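Local coordinates for protein trichothecene 3-O-acetyltransferase (Gibberella zeae, PDB 2RKV) that transfers an acetyl group from acetyl-coenzyme A to the 3-hydroxyl of trichothecene mycotoxins, probably making them less toxic, at residues A267-S272 / S410-M415; V259-A264 / G421-A426; A232-S237 / R436-K441; T287-A292 / S332-E337. One frame throughout, in Å; residues are numbered along the deposited sequence. Where two conformers were deposited one is given.

How the contacts relate
All four contacts are buried and all reach one mixed sheet. Contacts 1 and 2 share helix 261-277, contact 1 on its middle and contact 2 on its first turn, opposite the neighbouring strands 411-414 and 423-430. Contact 3 sits further from the centre of the chain, where helix 431-439 packs on strand 229-236. Chemistry follows place: contact 1 is apolar toward the helix and touches the toxin through the other side of its strand, contact 2 pairs an aromatic ring with a phosphate-binding helix start, and contact 3 is mainly hydrocarbon. Contact 4 adds arginines beside coenzyme A, joined to contact 2 through Asp263 and to contact 1 through Trp270.

Contact 1: residues A267-S272 / S410-M415; sequences AFIWKS and SLMYFM. With ZBA (12,13-Epoxytrichothec-9-ene-3,4,8,15-tetrol-4,15-diacetate-8-isovalerate), chain D.
Phe268 O belongs to the helical turn whose Ile269 packs on Met412 and Phe414, and two donors of a single residue grip it. The amide Ser272 N gives the regular helical bond, while the hydroxyl reaches the same carbonyl from the opposite face of its plane, with Ser272 OG 2.8 Å from Phe268 O. A serine can therefore sit in this buried helix with its polar group satisfied one turn back, and its oxygen also lies over the centre of the Phe268 ring.

Between helix and strand the work is done by the two branches of Ile269. Methyl Ile269 CG2, held anti to the backbone N, meets the thioether at 3.4 Å from Met412 SD, the two side chains sliding past each other in opposite directions. The longer branch lies beside the backbone N (chi1 -70°) and carries Ile269 CD1 to the edge of the Phe414 ring, in its plane, 3.5 Å from Phe414 CE1. A branched residue suits this place because it serves two neighbours at once, and the extended methionine can thread alongside it.

Strand alternation turns Leu411 and Tyr413 to the other side, where the T-2 toxin is bound. Tyr413 OH donates to the ring ether O10 of the toxin at 2.9 Å, with O10 near the plane of the phenol ring, and Leu411 CD1 touches toxin carbon C36 at 3.5 Å. His156 bonds the toxin too. The strand thus pairs a mainly apolar face with a binding face, where an ether that can only accept is matched by a phenol that donates.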
# COMPACT_ATOMS: atom_id res chain seq x y z
N ALA A 267 3.80 12.26 11.38
CA ALA A 267 3.43 13.04 12.56
C ALA A 267 2.71 14.34 12.19
O ALA A 267 1.72 14.73 12.82
CB ALA A 267 4.66 13.35 13.40
N PHE A 268 3.22 15.01 11.15
CA PHE A 268 2.68 16.27 10.67
C PHE A 268 1.24 16.08 10.18
O PHE A 268 0.37 16.92 10.40
CB PHE A 268 3.58 16.83 9.56
CG PHE A 268 3.11 18.13 8.99
CD1 PHE A 268 3.22 19.32 9.72
CD2 PHE A 268 2.56 18.18 7.70
CE1 PHE A 268 2.79 20.53 9.17
CE2 PHE A 268 2.13 19.39 7.15
CZ PHE A 268 2.24 20.57 7.89
N ILE A 269 1.00 14.95 9.53
CA ILE A 269 -0.34 14.64 9.04
C ILE A 269 -1.31 14.36 10.19
O ILE A 269 -2.44 14.87 10.19
CB ILE A 269 -0.31 13.49 7.99
CG1 ILE A 269 0.33 14.00 6.70
CG2 ILE A 269 -1.72 12.99 7.70
CD1 ILE A 269 0.72 12.90 5.71
N TRP A 270 -0.87 13.57 11.18
CA TRP A 270 -1.70 13.27 12.35
C TRP A 270 -2.05 14.56 13.08
O TRP A 270 -3.21 14.79 13.45
CB TRP A 270 -0.97 12.31 13.30
CG TRP A 270 -1.84 11.67 14.36
CD1 TRP A 270 -3.21 11.68 14.45
CD2 TRP A 270 -1.37 10.88 15.46
NE1 TRP A 270 -3.62 10.95 15.55
CE2 TRP A 270 -2.51 10.46 16.19
CE3 TRP A 270 -0.10 10.50 15.91
CZ2 TRP A 270 -2.41 9.66 17.34
CZ3 TRP A 270 -0.00 9.71 17.06
CH2 TRP A 270 -1.15 9.30 17.76
N LYS A 271 -1.05 15.42 13.24
CA LYS A 271 -1.24 16.71 13.92
C LYS A 271 -2.19 17.62 13.14
O LYS A 271 -3.12 18.21 13.73
CB LYS A 271 0.12 17.39 14.12
CG LYS A 271 0.06 18.73 14.86
CD LYS A 271 1.45 19.29 15.10
CE LYS A 271 2.39 18.31 15.82
NZ LYS A 271 1.87 17.74 17.11
N SER A 272 -1.99 17.71 11.82
CA SER A 272 -2.82 18.56 10.96
C SER A 272 -4.27 18.07 10.86
O SER A 272 -5.20 18.88 10.94
CB SER A 272 -2.21 18.71 9.56
OG SER A 272 -0.93 19.29 9.61
N SER A 410 -10.11 8.50 6.35
CA SER A 410 -8.90 8.42 7.18
C SER A 410 -7.82 7.46 6.66
O SER A 410 -6.74 7.33 7.26
CB SER A 410 -9.25 8.10 8.64
OG SER A 410 -10.04 9.15 9.17
N LEU A 411 -8.10 6.80 5.54
CA LEU A 411 -7.09 5.99 4.86
C LEU A 411 -6.10 6.90 4.13
O LEU A 411 -6.50 7.86 3.46
CB LEU A 411 -7.75 5.01 3.88
CG LEU A 411 -6.84 4.01 3.16
CD1 LEU A 411 -6.08 3.13 4.15
CD2 LEU A 411 -7.70 3.17 2.21
N MET A 412 -4.81 6.58 4.23
CA MET A 412 -3.79 7.42 3.61
C MET A 412 -2.61 6.59 3.12
O MET A 412 -2.32 5.53 3.68
CB MET A 412 -3.27 8.46 4.60
CG MET A 412 -4.35 9.28 5.25
SD MET A 412 -3.65 10.48 6.40
CE MET A 412 -5.18 11.18 7.02
N TYR A 413 -1.96 7.08 2.06
CA TYR A 413 -0.74 6.47 1.53
C TYR A 413 0.35 7.50 1.28
O TYR A 413 0.06 8.67 0.98
CB TYR A 413 -1.01 5.76 0.19
CG TYR A 413 -2.03 4.65 0.31
CD1 TYR A 413 -3.38 4.88 0.03
CD2 TYR A 413 -1.64 3.37 0.71
CE1 TYR A 413 -4.33 3.86 0.16
CE2 TYR A 413 -2.58 2.35 0.84
CZ TYR A 413 -3.92 2.59 0.56
OH TYR A 413 -4.84 1.57 0.70
N PHE A 414 1.61 7.07 1.40
CA PHE A 414 2.72 7.81 0.79
C PHE A 414 3.12 7.05 -0.47
O PHE A 414 3.31 5.83 -0.43
CB PHE A 414 3.96 7.92 1.69
CG PHE A 414 3.74 8.68 2.98
CD1 PHE A 414 2.64 9.50 3.16
CD2 PHE A 414 4.68 8.58 4.00
CE1 PHE A 414 2.47 10.21 4.36
CE2 PHE A 414 4.51 9.27 5.21
CZ PHE A 414 3.40 10.09 5.38
N MET A 415 3.26 7.78 -1.57
CA MET A 415 3.76 7.18 -2.81
C MET A 415 5.25 6.85 -2.69
O MET A 415 5.93 7.34 -1.79
CB MET A 415 3.54 8.15 -3.98
CG MET A 415 2.07 8.50 -4.25
SD MET A 415 1.03 7.04 -4.54
CE MET A 415 0.30 6.78 -2.92
O18 ZBA D . -9.43 -0.03 4.96
C44 ZBA D . -9.48 -1.03 4.36
C45 ZBA D . -10.62 -1.98 4.34
C46 ZBA D . -11.39 -1.89 3.11
C48 ZBA D . -11.92 -0.56 2.95
C47 ZBA D . -12.63 -2.72 3.00
O17 ZBA D . -8.48 -1.40 3.55
C31 ZBA D . -7.40 -0.51 3.25
C30 ZBA D . -6.32 -0.57 4.28
C32 ZBA D . -6.97 -0.86 1.87
C39 ZBA D . -8.03 -0.65 0.82
C33 ZBA D . -5.79 -1.35 1.63
C34 ZBA D . -4.74 -1.57 2.66
O10 ZBA D . -3.89 -0.42 2.56
C29 ZBA D . -5.28 -1.67 4.10
C38 ZBA D . -5.94 -3.03 4.27
O12 ZBA D . -6.95 -2.98 5.27
C40 ZBA D . -7.15 -3.98 6.10
C41 ZBA D . -8.29 -3.66 7.04
O13 ZBA D . -6.56 -4.95 6.17
C28 ZBA D . -4.07 -1.53 5.11
C37 ZBA D . -4.45 -1.77 6.59
C35 ZBA D . -3.45 -0.15 4.87
C25 ZBA D . -2.87 -0.31 3.51
C36 ZBA D . -3.62 1.06 5.62
O11 ZBA D . -2.50 0.24 5.87
C27 ZBA D . -2.87 -2.42 4.64
C26 ZBA D . -2.08 -1.57 3.67
O16 ZBA D . -1.84 -2.21 2.44
O14 ZBA D . -2.06 -2.62 5.80
C42 ZBA D . -1.26 -3.65 6.03
O15 ZBA D . -0.61 -3.75 7.02
C43 ZBA D . -1.24 -4.57 4.92

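Contact 2: residues V259-A264 / G421-A426; sequences VSTDDA and GEFCAA. With COA (coenzyme A), chain B.
Thr261 CG2 approaches the ring of Phe423 at 4.2 Å from Phe423 CE1, the two side chains crossing obliquely. Beside it, Asp262 OD2 lies at the ring edge, near the ring plane, 4.4 Å from Phe423 CE2, where the slightly positive ring hydrogens probably suit a carboxylate, though at this distance only loosely. The Thr261 torsion (chi1 -61°) splits its duties: the methyl goes to the aromatic ring, and the hydroxyl beside the backbone N joins that amide in holding the 3'-phosphate of coenzyme A. Thr261 OG1 is 2.7 Å and Thr261 N is 2.9 Å from the same phosphate oxygen, O9A. Ser260 OG also donates to O5A of the pyrophosphate, though the modelled 2.5 Å is doubtfully short.

These donors stand at the start of helix 261-277, a helix N-terminus facing phosphate, whose dipole probably favours the negative charge. Ser260 is the N-cap, and with Asp263 it forms a capping box: Asp263 N gives a nearly straight bond (165°) to Ser260 OG at 2.8 Å, and Ser260 N returns one to Asp263 OD2 at 2.9 Å, arriving from above the carboxylate plane.

Further out, Asp262 is fixed by Ser379 OG at OD2 and by a salt bridge from Arg291 at OD1. Phe423 itself stands on strand 423-430, paired through its backbone with Phe236, while Met241 of helix 238-249 packs against both Thr261 and the ring.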
# COMPACT_ATOMS: atom_id res chain seq x y z
N VAL A 259 14.43 10.61 14.82
CA VAL A 259 13.28 10.17 14.03
C VAL A 259 13.64 10.26 12.55
O VAL A 259 14.67 10.82 12.20
CB VAL A 259 12.00 10.99 14.33
CG1 VAL A 259 11.53 10.74 15.76
CG2 VAL A 259 12.19 12.49 14.02
N SER A 260 12.80 9.68 11.69
CA SER A 260 13.03 9.70 10.25
C SER A 260 12.20 10.76 9.54
O SER A 260 11.23 11.32 10.10
CB SER A 260 12.67 8.33 9.66
OG SER A 260 11.28 8.09 9.76
N THR A 261 12.55 11.00 8.28
CA THR A 261 11.76 11.83 7.39
C THR A 261 10.31 11.32 7.36
O THR A 261 9.37 12.09 7.51
CB THR A 261 12.38 11.82 5.96
OG1 THR A 261 13.71 12.36 6.01
CG2 THR A 261 11.56 12.66 5.00
N ASP A 262 10.16 10.00 7.18
CA ASP A 262 8.85 9.36 7.14
C ASP A 262 8.08 9.57 8.46
O ASP A 262 6.89 9.90 8.43
CB ASP A 262 9.03 7.87 6.84
CG ASP A 262 7.75 7.20 6.38
OD1 ASP A 262 6.79 7.12 7.19
OD2 ASP A 262 7.73 6.76 5.20
N ASP A 263 8.76 9.41 9.59
CA ASP A 263 8.17 9.72 10.91
C ASP A 263 7.61 11.15 10.97
O ASP A 263 6.50 11.39 11.44
CB ASP A 263 9.22 9.64 12.01
CG ASP A 263 9.68 8.22 12.32
OD1 ASP A 263 9.04 7.23 11.91
OD2 ASP A 263 10.73 8.12 12.99
N ALA A 264 8.42 12.09 10.50
CA ALA A 264 8.09 13.52 10.59
C ALA A 264 6.85 13.86 9.76
O ALA A 264 5.94 14.54 10.24
CB ALA A 264 9.29 14.37 10.17
N GLY A 421 13.59 13.38 -3.85
CA GLY A 421 13.15 13.49 -2.46
C GLY A 421 11.72 14.00 -2.26
O GLY A 421 11.23 14.05 -1.14
N GLU A 422 11.06 14.36 -3.36
CA GLU A 422 9.67 14.81 -3.29
C GLU A 422 8.75 13.68 -2.81
O GLU A 422 8.82 12.54 -3.32
CB GLU A 422 9.20 15.34 -4.64
CG GLU A 422 7.75 15.80 -4.68
CD GLU A 422 7.31 16.19 -6.07
OE1 GLU A 422 6.58 15.40 -6.70
OE2 GLU A 422 7.71 17.28 -6.54
N PHE A 423 7.92 14.00 -1.82
CA PHE A 423 6.90 13.07 -1.34
C PHE A 423 5.53 13.42 -1.92
O PHE A 423 5.22 14.59 -2.17
CB PHE A 423 6.79 13.11 0.19
CG PHE A 423 7.68 12.11 0.89
CD1 PHE A 423 9.07 12.15 0.74
CD2 PHE A 423 7.12 11.16 1.75
CE1 PHE A 423 9.89 11.23 1.43
CE2 PHE A 423 7.94 10.24 2.44
CZ PHE A 423 9.32 10.28 2.27
N CYS A 424 4.71 12.39 -2.08
CA CYS A 424 3.32 12.57 -2.47
C CYS A 424 2.45 11.76 -1.52
O CYS A 424 2.59 10.53 -1.44
CB CYS A 424 3.09 12.12 -3.91
SG CYS A 424 1.35 12.27 -4.43
N ALA A 425 1.60 12.45 -0.77
CA ALA A 425 0.68 11.79 0.15
C ALA A 425 -0.74 11.75 -0.41
O ALA A 425 -1.27 12.79 -0.82
CB ALA A 425 0.71 12.48 1.53
N ALA A 426 -1.34 10.56 -0.43
CA ALA A 426 -2.76 10.42 -0.77
C ALA A 426 -3.60 10.39 0.51
O ALA A 426 -3.40 9.52 1.36
CB ALA A 426 -3.00 9.16 -1.59
N1A COA B . 21.04 8.53 13.66
C2A COA B . 20.13 9.33 13.00
N3A COA B . 19.20 8.77 12.15
C4A COA B . 19.19 7.43 11.97
C5A COA B . 20.09 6.60 12.63
C6A COA B . 21.04 7.16 13.49
N6A COA B . 22.07 6.42 13.92
N7A COA B . 19.84 5.32 12.27
C8A COA B . 18.80 5.31 11.39
N9A COA B . 18.39 6.61 11.20
C1B COA B . 17.33 7.08 10.30
C2B COA B . 17.80 6.97 8.87
O2B COA B . 18.63 8.04 8.52
C3B COA B . 16.48 6.98 8.14
O3B COA B . 15.96 8.28 8.16
P3B COA B . 15.84 9.14 6.84
O7A COA B . 15.01 8.36 5.84
O8A COA B . 17.25 9.36 6.35
O9A COA B . 15.19 10.45 7.20
C4B COA B . 15.57 6.24 9.07
O4B COA B . 16.17 6.27 10.36
C5B COA B . 15.36 4.82 8.60
O5B COA B . 14.33 4.41 9.44
P1A COA B . 13.42 3.16 9.07
O1A COA B . 14.28 2.02 8.52
O2A COA B . 12.61 2.78 10.29
O3A COA B . 12.55 3.60 7.81
P2A COA B . 11.58 4.86 7.68
O4A COA B . 11.93 5.57 6.40
O5A COA B . 11.55 5.72 8.91
O6A COA B . 10.16 4.16 7.53
CBP COA B . 8.45 2.60 8.05
CCP COA B . 9.51 3.53 8.62
CDP COA B . 7.45 3.41 7.23
CEP COA B . 7.69 1.94 9.20
CAP COA B . 9.18 1.56 7.18
OAP COA B . 10.10 0.81 7.95
C9P COA B . 8.24 0.59 6.55
O9P COA B . 7.89 -0.57 7.24
N8P COA B . 7.79 0.93 5.35
C7P COA B . 6.84 0.14 4.61
C6P COA B . 5.43 0.35 5.16
C5P COA B . 4.52 -0.48 4.31
O5P COA B . 4.81 -1.68 4.08
N4P COA B . 3.44 0.12 3.84

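Contact 3: residues A232-S237 / R436-K441; sequences AFFTFS and RLKADK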
# COMPACT_ATOMS: atom_id res chain seq x y z
N ALA A 232 -7.40 12.95 -2.31
CA ALA A 232 -6.55 13.95 -2.93
C ALA A 232 -5.08 13.65 -2.68
O ALA A 232 -4.70 13.18 -1.60
CB ALA A 232 -6.88 15.35 -2.40
N PHE A 233 -4.24 13.96 -3.67
CA PHE A 233 -2.82 13.96 -3.48
C PHE A 233 -2.41 15.34 -3.03
O PHE A 233 -2.94 16.33 -3.48
CB PHE A 233 -2.07 13.75 -4.79
CG PHE A 233 -2.08 12.32 -5.33
CD1 PHE A 233 -1.94 12.11 -6.68
CD2 PHE A 233 -2.22 11.22 -4.53
CE1 PHE A 233 -1.95 10.86 -7.20
CE2 PHE A 233 -2.21 9.98 -5.06
CZ PHE A 233 -2.09 9.81 -6.39
N PHE A 234 -1.41 15.33 -2.16
CA PHE A 234 -0.68 16.52 -1.73
C PHE A 234 0.81 16.28 -1.91
O PHE A 234 1.27 15.25 -1.54
CB PHE A 234 -0.95 16.79 -0.24
CG PHE A 234 -2.38 17.13 0.06
CD1 PHE A 234 -3.30 16.17 0.38
CD2 PHE A 234 -2.78 18.44 0.08
CE1 PHE A 234 -4.56 16.52 0.65
CE2 PHE A 234 -4.07 18.78 0.36
CZ PHE A 234 -4.96 17.84 0.61
N THR A 235 1.56 17.18 -2.45
CA THR A 235 3.00 17.02 -2.60
C THR A 235 3.75 17.84 -1.55
O THR A 235 3.28 18.83 -1.12
CB THR A 235 3.45 17.42 -4.01
OG1 THR A 235 3.13 18.80 -4.24
CG2 THR A 235 2.62 16.69 -5.06
N PHE A 236 4.87 17.29 -1.20
CA PHE A 236 5.79 17.89 -0.28
C PHE A 236 7.16 17.92 -0.95
O PHE A 236 7.71 16.93 -1.27
CB PHE A 236 5.86 17.10 1.05
CG PHE A 236 4.56 17.07 1.80
CD1 PHE A 236 3.56 16.20 1.47
CD2 PHE A 236 4.34 17.90 2.84
CE1 PHE A 236 2.40 16.19 2.14
CE2 PHE A 236 3.16 17.89 3.50
CZ PHE A 236 2.20 17.03 3.14
N SER A 237 7.67 19.12 -1.15
CA SER A 237 8.95 19.31 -1.83
C SER A 237 10.09 18.71 -1.00
O SER A 237 9.92 18.51 0.21
CB SER A 237 9.20 20.80 -2.10
OG SER A 237 9.46 21.50 -0.90
N ARG A 436 -11.21 22.15 5.19
CA ARG A 436 -10.49 22.90 6.23
C ARG A 436 -8.98 22.69 6.11
O ARG A 436 -8.20 23.63 6.30
CB ARG A 436 -10.97 22.50 7.62
CG ARG A 436 -12.37 23.02 7.94
CD ARG A 436 -12.80 22.65 9.34
NE ARG A 436 -14.05 23.33 9.69
CZ ARG A 436 -15.19 22.73 10.02
NH1 ARG A 436 -15.27 21.40 10.08
NH2 ARG A 436 -16.26 23.46 10.31
N LEU A 437 -8.58 21.46 5.80
CA LEU A 437 -7.16 21.14 5.65
C LEU A 437 -6.55 21.97 4.52
O LEU A 437 -5.50 22.56 4.69
CB LEU A 437 -6.95 19.64 5.39
CG LEU A 437 -5.52 19.12 5.53
CD1 LEU A 437 -5.02 19.24 6.97
CD2 LEU A 437 -5.46 17.67 5.06
N LYS A 438 -7.24 22.02 3.39
CA LYS A 438 -6.76 22.71 2.21
C LYS A 438 -6.61 24.22 2.43
O LYS A 438 -5.82 24.88 1.75
CB LYS A 438 -7.68 22.44 1.01
CG LYS A 438 -7.57 21.03 0.45
CD LYS A 438 -8.72 20.67 -0.48
CE LYS A 438 -8.75 21.57 -1.70
NZ LYS A 438 -9.89 21.23 -2.60
N ALA A 439 -7.37 24.75 3.39
CA ALA A 439 -7.36 26.18 3.71
C ALA A 439 -6.52 26.49 4.95
O ALA A 439 -6.33 27.67 5.29
CB ALA A 439 -8.78 26.70 3.88
N ASP A 440 -6.00 25.45 5.61
CA ASP A 440 -5.21 25.61 6.83
C ASP A 440 -3.77 26.06 6.53
O ASP A 440 -3.03 25.33 5.86
CB ASP A 440 -5.24 24.30 7.64
CG ASP A 440 -4.46 24.38 8.94
OD1 ASP A 440 -3.22 24.50 8.90
OD2 ASP A 440 -5.08 24.28 10.02
N LYS A 441 -3.39 27.22 7.04
CA LYS A 441 -2.08 27.82 6.73
C LYS A 441 -0.88 27.04 7.28
O LYS A 441 0.21 27.08 6.69
CB LYS A 441 -2.02 29.29 7.18
CG LYS A 441 -1.91 29.51 8.68
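Phe234 and Lys438 cross at about a right angle, the aromatic ring standing out from its strand and the lysine chain passing its outer edge. Contact is made by one lysine methylene: Lys438 CG lies near the plane of the ring, 4.1 Å from Phe234 CZ and 4.2 Å from Phe234 CE2. With CG beside the backbone N (chi1 -72°), the aliphatic part of the lysine runs past the phenylalanine, and a bend at chi3 takes the ammonium group onward to a cation-pi contact with Tyr449. A lysine fits this partly exposed place because its stem can serve as hydrocarbon while its charge finds an aromatic partner elsewhere.

Leu437, one residue earlier, adds a looser apolar touch, its CD2 being 4.5 Å from Phe234 CZ. It is a buried leucine that also packs on Leu427 and Leu429 of strand 423-430 and on Val276 of helix 261-277. Trp443 meets the Phe234 ring edge-to-face, and Asp440, the N-cap of the helix carrying that tryptophan, is held by a salt bridge with Arg275.

Helix 431-439 directly follows strand 423-430 and packs against it and its antiparallel neighbour 229-236, the helix-on-sheet layering of an alpha/beta domain.

Contact 4: residues T287-A292 / S332-E337; sequences TEFCRA and SRLRSE. With COA (coenzyme A), chain B.
The coenzyme A pocket is lined here by strand 286-294 and helix 327-335, which meet where Phe289 and Arg291 face Leu334. Leu334 CD2 makes a CH-pi contact over one face of Phe289, 4.2 Å from the ring centroid, the two side chains crossing at about a right angle. Two residues along the strand, on the same side, Arg291 stretches out past the leucine, its NH1 3.6 Å from Leu334 CB. A water at the edge of the guanidinium, in its plane, completes the link: it accepts from Arg291 NH1 at 2.9 Å and donates to Leu334 O at 2.7 Å.

Coenzyme A covers part of one guanidinium face of Arg291 with its methyl CEP. Arg335, bent at chi2 (57°) and chi3, folds back to the pyrophosphate, where Arg335 NH2 bonds phosphate oxygen O2A at 3.1 Å and Arg335 NH1 adds a longer bond to O2A and a weak one to O5A.

The two arginines come within 5.0 Å, Arg291 NH2 to Arg335 NH1, but Asp263 makes salt bridges with both. The pyrophosphate and this aspartate probably balance the two positive charges, which lets Arg335 bond the phosphates while Arg291 lies against the pantetheine methyl and Leu334.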
# COMPACT_ATOMS: atom_id res chain seq x y z
N THR A 287 -7.96 9.57 19.63
CA THR A 287 -7.48 9.43 18.26
C THR A 287 -6.42 8.34 18.21
O THR A 287 -5.51 8.29 19.06
CB THR A 287 -6.95 10.75 17.64
OG1 THR A 287 -6.47 10.51 16.31
CG2 THR A 287 -5.83 11.38 18.47
N GLU A 288 -6.54 7.45 17.22
CA GLU A 288 -5.57 6.38 17.04
C GLU A 288 -4.90 6.50 15.67
O GLU A 288 -5.58 6.61 14.66
CB GLU A 288 -6.23 5.02 17.18
CG GLU A 288 -5.23 3.85 17.19
CD GLU A 288 -5.91 2.51 17.32
OE1 GLU A 288 -6.82 2.22 16.51
OE2 GLU A 288 -5.54 1.73 18.23
N PHE A 289 -3.57 6.51 15.67
CA PHE A 289 -2.80 6.43 14.42
C PHE A 289 -2.45 4.96 14.21
O PHE A 289 -1.89 4.32 15.11
CB PHE A 289 -1.52 7.25 14.53
CG PHE A 289 -0.84 7.54 13.20
CD1 PHE A 289 -1.01 8.76 12.58
CD2 PHE A 289 -0.02 6.58 12.59
CE1 PHE A 289 -0.37 9.05 11.36
CE2 PHE A 289 0.62 6.86 11.36
CZ PHE A 289 0.44 8.09 10.75
N CYS A 290 -2.79 4.42 13.03
CA CYS A 290 -2.44 3.05 12.68
C CYS A 290 -1.44 3.14 11.53
O CYS A 290 -1.79 3.64 10.46
CB CYS A 290 -3.68 2.28 12.21
SG CYS A 290 -5.08 2.28 13.39
N ARG A 291 -0.22 2.68 11.77
CA ARG A 291 0.86 2.82 10.77
C ARG A 291 1.30 1.46 10.23
O ARG A 291 1.69 0.59 11.00
CB ARG A 291 2.06 3.53 11.39
CG ARG A 291 3.10 3.99 10.39
CD ARG A 291 4.41 4.35 11.09
NE ARG A 291 5.30 5.18 10.28
CZ ARG A 291 6.43 5.71 10.74
NH1 ARG A 291 6.79 5.47 12.00
NH2 ARG A 291 7.20 6.47 9.96
N ALA A 292 1.24 1.28 8.90
CA ALA A 292 1.71 0.03 8.29
C ALA A 292 3.23 -0.07 8.40
O ALA A 292 3.95 0.90 8.13
CB ALA A 292 1.27 -0.07 6.84
N SER A 332 8.01 11.23 17.91
CA SER A 332 8.52 10.32 18.94
C SER A 332 7.55 9.18 19.25
O SER A 332 7.98 8.04 19.44
CB SER A 332 8.88 11.10 20.21
OG SER A 332 10.00 11.94 19.98
N ARG A 333 6.24 9.47 19.29
CA ARG A 333 5.23 8.42 19.47
C ARG A 333 5.39 7.34 18.41
O ARG A 333 5.34 6.15 18.72
CB ARG A 333 3.81 8.98 19.36
CG ARG A 333 3.43 9.98 20.44
CD ARG A 333 2.09 10.62 20.13
NE ARG A 333 1.76 11.67 21.10
CZ ARG A 333 1.13 11.46 22.26
NH1 ARG A 333 0.76 10.24 22.63
NH2 ARG A 333 0.89 12.48 23.07
N LEU A 334 5.56 7.77 17.16
CA LEU A 334 5.64 6.82 16.06
C LEU A 334 6.91 5.98 16.13
O LEU A 334 6.86 4.76 16.09
CB LEU A 334 5.52 7.54 14.71
CG LEU A 334 4.25 8.38 14.54
CD1 LEU A 334 4.21 9.03 13.16
CD2 LEU A 334 2.97 7.57 14.79
N ARG A 335 8.05 6.65 16.28
CA ARG A 335 9.35 5.97 16.32
C ARG A 335 9.47 4.99 17.50
O ARG A 335 10.11 3.95 17.37
CB ARG A 335 10.49 7.01 16.30
CG ARG A 335 11.92 6.49 16.41
CD ARG A 335 12.30 5.48 15.33
NE ARG A 335 11.90 5.87 13.98
CZ ARG A 335 12.29 5.23 12.88
NH1 ARG A 335 11.85 5.62 11.69
NH2 ARG A 335 13.10 4.19 12.98
N SER A 336 8.79 5.29 18.61
CA SER A 336 8.87 4.47 19.83
C SER A 336 8.37 3.02 19.66
O SER A 336 8.68 2.16 20.48
CB SER A 336 8.14 5.14 20.99
OG SER A 336 6.74 5.03 20.86
N GLU A 337 7.59 2.78 18.60
CA GLU A 337 6.99 1.47 18.34
C GLU A 337 7.76 0.63 17.32
O GLU A 337 7.33 -0.47 16.98
CB GLU A 337 5.53 1.63 17.88
CG GLU A 337 4.55 1.85 19.02
CD GLU A 337 4.55 0.67 19.98
OE1 GLU A 337 4.12 -0.45 19.60
OE2 GLU A 337 5.02 0.86 21.11
N1A COA B . 21.04 8.53 13.66
C2A COA B . 20.13 9.33 13.00
N3A COA B . 19.20 8.77 12.15
C4A COA B . 19.19 7.43 11.97
C5A COA B . 20.09 6.60 12.63
C6A COA B . 21.04 7.16 13.49
N6A COA B . 22.07 6.42 13.92
N7A COA B . 19.84 5.32 12.27
C8A COA B . 18.80 5.31 11.39
N9A COA B . 18.39 6.61 11.20
C1B COA B . 17.33 7.08 10.30
C2B COA B . 17.80 6.97 8.87
O2B COA B . 18.63 8.04 8.52
C3B COA B . 16.48 6.98 8.14
O3B COA B . 15.96 8.28 8.16
P3B COA B . 15.84 9.14 6.84
O7A COA B . 15.01 8.36 5.84
O8A COA B . 17.25 9.36 6.35
O9A COA B . 15.19 10.45 7.20
C4B COA B . 15.57 6.24 9.07
O4B COA B . 16.17 6.27 10.36
C5B COA B . 15.36 4.82 8.60
O5B COA B . 14.33 4.41 9.44
P1A COA B . 13.42 3.16 9.07
O1A COA B . 14.28 2.02 8.52
O2A COA B . 12.61 2.78 10.29
O3A COA B . 12.55 3.60 7.81
P2A COA B . 11.58 4.86 7.68
O4A COA B . 11.93 5.57 6.40
O5A COA B . 11.55 5.72 8.91
O6A COA B . 10.16 4.16 7.53
CBP COA B . 8.45 2.60 8.05
CCP COA B . 9.51 3.53 8.62
CDP COA B . 7.45 3.41 7.23
CEP COA B . 7.69 1.94 9.20
CAP COA B . 9.18 1.56 7.18
OAP COA B . 10.10 0.81 7.95
C9P COA B . 8.24 0.59 6.55
O9P COA B . 7.89 -0.57 7.24
N8P COA B . 7.79 0.93 5.35
C7P COA B . 6.84 0.14 4.61
C6P COA B . 5.43 0.35 5.16
C5P COA B . 4.52 -0.48 4.31
O5P COA B . 4.81 -1.68 4.08
N4P COA B . 3.44 0.12 3.84
O HOH W 1 5.69 3.57 13.97